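Local coordinates for GTP-binding protein (Pyrococcus horikoshii, PDB 1WXQ), which probably binds GTP as a member of the Obg-type family of P-loop GTPases, with a cellular role that is not established, at residues I3-K8 with V73-V78; A104-V109 with E307-V312. All blocks are in the same frame, centred on the assembly; numbering follows the deposited sequence.

Contact 1: I3-K8 with V73-V78; sequences IGVVGK and VKMVDV
Ile3 and Val5 reach strand 73-77 through both backbone and side chain, in a parallel ladder whose axes diverge by 26°. Of the backbone bonds, Ile3 N donates to Lys74 O at 3.0 Å, approaching from above the carbonyl plane. Val76 then sits between the two residues: its N gives to Ile3 O, and its O accepts from Val5 N at 2.9 Å, almost in line with the carbonyl bond. A weak fourth bond, Val78 N to Val5 O, follows; Asp77, just before it, is the centre of an inverse gamma turn. A CA-H...O contact supplements these bonds, from Met75 CA to Ile3 O at 3.2 Å.

Ile3, Val5 and Met75 put their side chains on one face of the sheet. With Val5 CG1 anti to the backbone N (chi1 -178°), CG2 lies beside that N and meets CG of the selenomethionine Met75 at 3.8 Å, with SE passing close by. Ile3 CG2 lies 4.2 Å from Met75 CE, while Ile3 CD1 touches Val73 CG1 at 3.8 Å. Farther along, Val6 and Val78 lie side by side, CG1 against CG1. Val78 CG2 also covers the CA of Gly4 at 3.9 Å.

Asp77 turns its carboxylate outside the pair, to a salt bridge with Lys13 of the apparent P-loop; it opens a DVAG sequence consistent with a G3 (DxxG) motif. Phe17 and Ala20 of helix 13-21 pack on Met75, on the face that also carries Ile3 and Val5; strand 39-47 borders strand 68-77, and strand 104-110 flanks strand 2-7.

Contact 2: A104-V109 with E307-V312; sequences ALIHVV and EVINRV
Ile106 carries most of this contact, standing out from strand 104-109 and packing against Val308, Ile309 and Val312 of the helix. The segments run nearly antiparallel, at 152°, with their axes 9.5 Å apart, a spacing bridged by aliphatic side chains from both.

From CB of Ile106 the two branches part. The short one, CG2, meets Val308 CG1 at 3.6 Å. The long one begins at CG1, which is anti to the carbonyl carbon (chi1 -67°) and thereby faces two valines: Val312 CG2 at 3.7 Å from this CG1, and Val308 CG1 at 3.8 Å from it. An extended second torsion (176°) carries CD1 onward over the helix surface. There CD1 lies 3.7 Å from Val308 CG1, so that one valine methyl touches both branches of the isoleucine. Its remaining neighbour of note is Ile309, whose CG1 approaches this CD1 more loosely, at 4.1 Å.

One turn further along the helix, Val312 divides its work. Its CG2 serves Ile106, whereas its CG1 faces Ala104 CB at 3.5 Å. The interface is wholly apolar and buried.

Phe16 and Ala20 of helix 13-21 border the same cluster, touching Ile106 and Ile309 respectively, and Val218 of strand 217-222 packs on Val308 and Val312. A helix laid antiparallel across the central parallel strands, beside the helix that follows the P-loop, is the layered alpha/beta packing of a P-loop GTPase domain; helix 305-316 probably corresponds to the last helix of that core.

Contacts 1 and 2 have centres about 9 Å apart and meet on one sheet, in which strand 2-7 lies between 68-77 and 104-110. Gly4 joins them through probable hydrogen bonds: its N to Ala104 O and its O to Ile106 N, each 2.9 Å long. Both segments of contact 1 precede those of contact 2 in the chain, with strand 104-110 the next strand after 68-77. Contact 1 pairs strands within the sheet, whereas contact 2 brings a helix from nearly 200 residues later onto its face. Together they join early and late sequence in one core, with helix 13-21, which starts in the apparent P-loop, packing on both.

Contact 1: I3-K8 with V73-V78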
loop_
_atom_site.group_PDB
_atom_site.type_symbol
_atom_site.label_atom_id
_atom_site.label_comp_id
_atom_site.label_asym_id
_atom_site.label_seq_id
_atom_site.Cartn_x
_atom_site.Cartn_y
_atom_site.Cartn_z
ATOM N N ILE A 3 -4.022 -3.344 2.468
ATOM C CA ILE A 3 -3.431 -2.300 3.302
ATOM C C ILE A 3 -3.877 -2.410 4.750
ATOM O O ILE A 3 -5.068 -2.410 5.029
ATOM C CB ILE A 3 -3.835 -0.890 2.811
ATOM C CG1 ILE A 3 -3.402 -0.681 1.355
ATOM C CG2 ILE A 3 -3.218 0.160 3.714
ATOM C CD1 ILE A 3 -3.879 0.620 0.779
ATOM N N GLY A 4 -2.921 -2.487 5.670
ATOM C CA GLY A 4 -3.251 -2.585 7.080
ATOM C C GLY A 4 -3.133 -1.235 7.765
ATOM O O GLY A 4 -2.189 -0.491 7.491
ATOM N N VAL A 5 -4.088 -0.915 8.641
ATOM C CA VAL A 5 -4.104 0.352 9.373
ATOM C C VAL A 5 -3.802 0.100 10.846
ATOM O O VAL A 5 -4.556 -0.595 11.539
ATOM C CB VAL A 5 -5.468 1.040 9.264
ATOM C CG1 VAL A 5 -5.431 2.367 9.979
ATOM C CG2 VAL A 5 -5.843 1.229 7.805
ATOM N N VAL A 6 -2.701 0.679 11.323
ATOM C CA VAL A 6 -2.260 0.474 12.692
ATOM C C VAL A 6 -2.067 1.788 13.421
ATOM O O VAL A 6 -1.969 2.837 12.791
ATOM C CB VAL A 6 -0.904 -0.275 12.730
ATOM C CG1 VAL A 6 -1.001 -1.585 11.972
ATOM C CG2 VAL A 6 0.182 0.598 12.111
ATOM N N GLY A 7 -1.975 1.713 14.747
ATOM C CA GLY A 7 -1.774 2.906 15.553
ATOM C C GLY A 7 -2.084 2.685 17.026
ATOM O O GLY A 7 -2.639 1.661 17.400
ATOM N N LYS A 8 -1.708 3.627 17.880
ATOM C CA LYS A 8 -2.016 3.484 19.290
ATOM C C LYS A 8 -3.486 3.897 19.438
ATOM O O LYS A 8 -4.094 4.367 18.480
ATOM C CB LYS A 8 -1.101 4.373 20.126
ATOM C CG LYS A 8 -1.113 5.836 19.753
ATOM C CD LYS A 8 -0.122 6.614 20.629
ATOM C CE LYS A 8 -0.101 8.131 20.326
ATOM N NZ LYS A 8 0.766 8.891 21.289
ATOM N N VAL A 73 -9.780 -1.726 -2.973
ATOM C CA VAL A 73 -8.584 -2.206 -2.283
ATOM C C VAL A 73 -8.914 -2.709 -0.883
ATOM O O VAL A 73 -9.577 -2.018 -0.121
ATOM C CB VAL A 73 -7.554 -1.054 -2.114
ATOM C CG1 VAL A 73 -6.394 -1.498 -1.211
ATOM C CG2 VAL A 73 -7.058 -0.593 -3.477
ATOM N N LYS A 74 -8.425 -3.895 -0.533
ATOM C CA LYS A 74 -8.676 -4.449 0.796
ATOM C C LYS A 74 -8.002 -3.604 1.868
ATOM O O LYS A 74 -6.895 -3.098 1.666
ATOM C CB LYS A 74 -8.138 -5.873 0.906
ATOM C CG LYS A 74 -9.135 -6.974 0.608
ATOM C CD LYS A 74 -8.631 -8.309 1.163
ATOM C CE LYS A 74 -8.363 -8.208 2.658
ATOM N NZ LYS A 74 -7.762 -9.443 3.202
HETATM N N MSE A 75 -8.668 -3.478 3.013
HETATM C CA MSE A 75 -8.141 -2.713 4.129
HETATM C C MSE A 75 -8.461 -3.464 5.416
HETATM O O MSE A 75 -9.563 -3.986 5.581
HETATM C CB MSE A 75 -8.752 -1.310 4.146
HETATM C CG MSE A 75 -8.113 -0.379 5.157
HETATM SE SE MSE A 75 -8.582 1.478 4.897
HETATM C CE MSE A 75 -7.017 2.029 3.886
ATOM N N VAL A 76 -7.493 -3.511 6.325
ATOM C CA VAL A 76 -7.622 -4.226 7.581
ATOM C C VAL A 76 -7.474 -3.315 8.799
ATOM O O VAL A 76 -6.539 -2.516 8.872
ATOM C CB VAL A 76 -6.536 -5.324 7.649
ATOM C CG1 VAL A 76 -6.659 -6.137 8.938
ATOM C CG2 VAL A 76 -6.655 -6.224 6.437
ATOM N N ASP A 77 -8.391 -3.431 9.757
ATOM C CA ASP A 77 -8.312 -2.625 10.971
ATOM C C ASP A 77 -7.396 -3.412 11.923
ATOM O O ASP A 77 -7.854 -4.231 12.719
ATOM C CB ASP A 77 -9.702 -2.453 11.588
ATOM C CG ASP A 77 -9.720 -1.445 12.726
ATOM O OD1 ASP A 77 -8.700 -1.298 13.433
ATOM O OD2 ASP A 77 -10.767 -0.801 12.925
ATOM N N VAL A 78 -6.097 -3.154 11.821
ATOM C CA VAL A 78 -5.085 -3.842 12.609
ATOM C C VAL A 78 -4.941 -3.423 14.072
ATOM O O VAL A 78 -4.308 -2.408 14.380
ATOM C CB VAL A 78 -3.695 -3.689 11.932
ATOM C CG1 VAL A 78 -2.620 -4.357 12.769
ATOM C CG2 VAL A 78 -3.734 -4.275 10.537
#

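Contact 2: A104-V109 with E307-V312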
loop_
_atom_site.group_PDB
_atom_site.type_symbol
_atom_site.label_atom_id
_atom_site.label_comp_id
_atom_site.label_asym_id
_atom_site.label_seq_id
_atom_site.Cartn_x
_atom_site.Cartn_y
_atom_site.Cartn_z
ATOM N N ALA A 104 1.249 -3.178 2.753
ATOM C CA ALA A 104 1.693 -1.884 3.238
ATOM C C ALA A 104 0.869 -1.512 4.430
ATOM O O ALA A 104 -0.207 -2.063 4.647
ATOM C CB ALA A 104 1.563 -0.804 2.165
ATOM N N LEU A 105 1.378 -0.570 5.206
ATOM C CA LEU A 105 0.663 -0.138 6.380
ATOM C C LEU A 105 0.519 1.374 6.409
ATOM O O LEU A 105 1.413 2.104 5.982
ATOM C CB LEU A 105 1.426 -0.545 7.630
ATOM C CG LEU A 105 1.900 -1.965 7.841
ATOM C CD1 LEU A 105 2.990 -1.948 8.919
ATOM C CD2 LEU A 105 0.744 -2.838 8.229
ATOM N N ILE A 106 -0.615 1.828 6.925
ATOM C CA ILE A 106 -0.851 3.243 7.106
ATOM C C ILE A 106 -0.771 3.440 8.622
ATOM O O ILE A 106 -1.674 3.041 9.360
ATOM C CB ILE A 106 -2.243 3.651 6.634
ATOM C CG1 ILE A 106 -2.340 3.500 5.120
ATOM C CG2 ILE A 106 -2.534 5.100 7.050
ATOM C CD1 ILE A 106 -3.729 3.798 4.592
ATOM N N HIS A 107 0.323 4.022 9.095
ATOM C CA HIS A 107 0.450 4.231 10.529
ATOM C C HIS A 107 -0.087 5.598 10.972
ATOM O O HIS A 107 0.546 6.633 10.746
ATOM C CB HIS A 107 1.907 4.077 10.973
ATOM C CG HIS A 107 2.078 4.118 12.464
ATOM N ND1 HIS A 107 1.011 4.236 13.320
ATOM C CD2 HIS A 107 3.185 4.045 13.227
ATOM C CE1 HIS A 107 1.452 4.234 14.569
ATOM N NE2 HIS A 107 2.758 4.121 14.543
ATOM N N VAL A 108 -1.250 5.575 11.621
ATOM C CA VAL A 108 -1.925 6.771 12.125
ATOM C C VAL A 108 -1.343 7.235 13.453
ATOM O O VAL A 108 -1.274 6.473 14.411
ATOM C CB VAL A 108 -3.409 6.492 12.316
ATOM C CG1 VAL A 108 -4.121 7.747 12.751
ATOM C CG2 VAL A 108 -3.987 5.947 11.029
ATOM N N VAL A 109 -0.934 8.496 13.510
ATOM C CA VAL A 109 -0.341 9.054 14.718
ATOM C C VAL A 109 -1.010 10.366 15.072
ATOM O O VAL A 109 -1.676 10.996 14.241
ATOM C CB VAL A 109 1.188 9.331 14.541
ATOM C CG1 VAL A 109 1.926 8.048 14.126
ATOM C CG2 VAL A 109 1.404 10.446 13.499
ATOM N N GLU A 307 -5.579 11.031 0.237
ATOM C CA GLU A 307 -4.196 11.264 -0.185
ATOM C C GLU A 307 -3.295 10.123 0.307
ATOM O O GLU A 307 -2.482 9.575 -0.441
ATOM C CB GLU A 307 -3.717 12.597 0.403
ATOM C CG GLU A 307 -2.535 13.233 -0.291
ATOM C CD GLU A 307 -2.056 14.488 0.433
ATOM O OE1 GLU A 307 -2.926 15.253 0.919
ATOM O OE2 GLU A 307 -0.823 14.708 0.507
ATOM N N VAL A 308 -3.449 9.768 1.577
ATOM C CA VAL A 308 -2.659 8.699 2.146
ATOM C C VAL A 308 -2.845 7.395 1.363
ATOM O O VAL A 308 -1.862 6.739 1.007
ATOM C CB VAL A 308 -3.030 8.461 3.616
ATOM C CG1 VAL A 308 -2.334 7.209 4.126
ATOM C CG2 VAL A 308 -2.633 9.672 4.452
ATOM N N ILE A 309 -4.096 7.032 1.080
ATOM C CA ILE A 309 -4.379 5.796 0.350
ATOM C C ILE A 309 -3.812 5.804 -1.072
ATOM O O ILE A 309 -3.323 4.777 -1.555
ATOM C CB ILE A 309 -5.893 5.503 0.333
ATOM C CG1 ILE A 309 -6.368 5.245 1.773
ATOM C CG2 ILE A 309 -6.186 4.319 -0.570
ATOM C CD1 ILE A 309 -7.865 5.111 1.937
ATOM N N ASN A 310 -3.851 6.957 -1.736
ATOM C CA ASN A 310 -3.293 7.037 -3.079
ATOM C C ASN A 310 -1.760 6.900 -2.996
ATOM O O ASN A 310 -1.138 6.286 -3.872
ATOM C CB ASN A 310 -3.664 8.372 -3.771
ATOM C CG ASN A 310 -5.152 8.459 -4.181
ATOM O OD1 ASN A 310 -5.907 7.472 -4.114
ATOM N ND2 ASN A 310 -5.570 9.648 -4.612
ATOM N N ARG A 311 -1.145 7.451 -1.948
ATOM C CA ARG A 311 0.312 7.373 -1.829
ATOM C C ARG A 311 0.752 5.958 -1.539
ATOM O O ARG A 311 1.834 5.545 -1.962
ATOM C CB ARG A 311 0.850 8.334 -0.746
ATOM C CG ARG A 311 0.734 9.821 -1.106
ATOM C CD ARG A 311 1.516 10.182 -2.398
ATOM N NE ARG A 311 2.962 10.142 -2.203
ATOM C CZ ARG A 311 3.659 11.078 -1.558
ATOM N NH1 ARG A 311 3.050 12.140 -1.049
ATOM N NH2 ARG A 311 4.968 10.942 -1.405
ATOM N N VAL A 312 -0.083 5.203 -0.829
ATOM C CA VAL A 312 0.263 3.811 -0.538
ATOM C C VAL A 312 0.232 2.960 -1.823
ATOM O O VAL A 312 1.180 2.245 -2.138
ATOM C CB VAL A 312 -0.711 3.162 0.468
ATOM C CG1 VAL A 312 -0.371 1.691 0.606
ATOM C CG2 VAL A 312 -0.641 3.854 1.818
#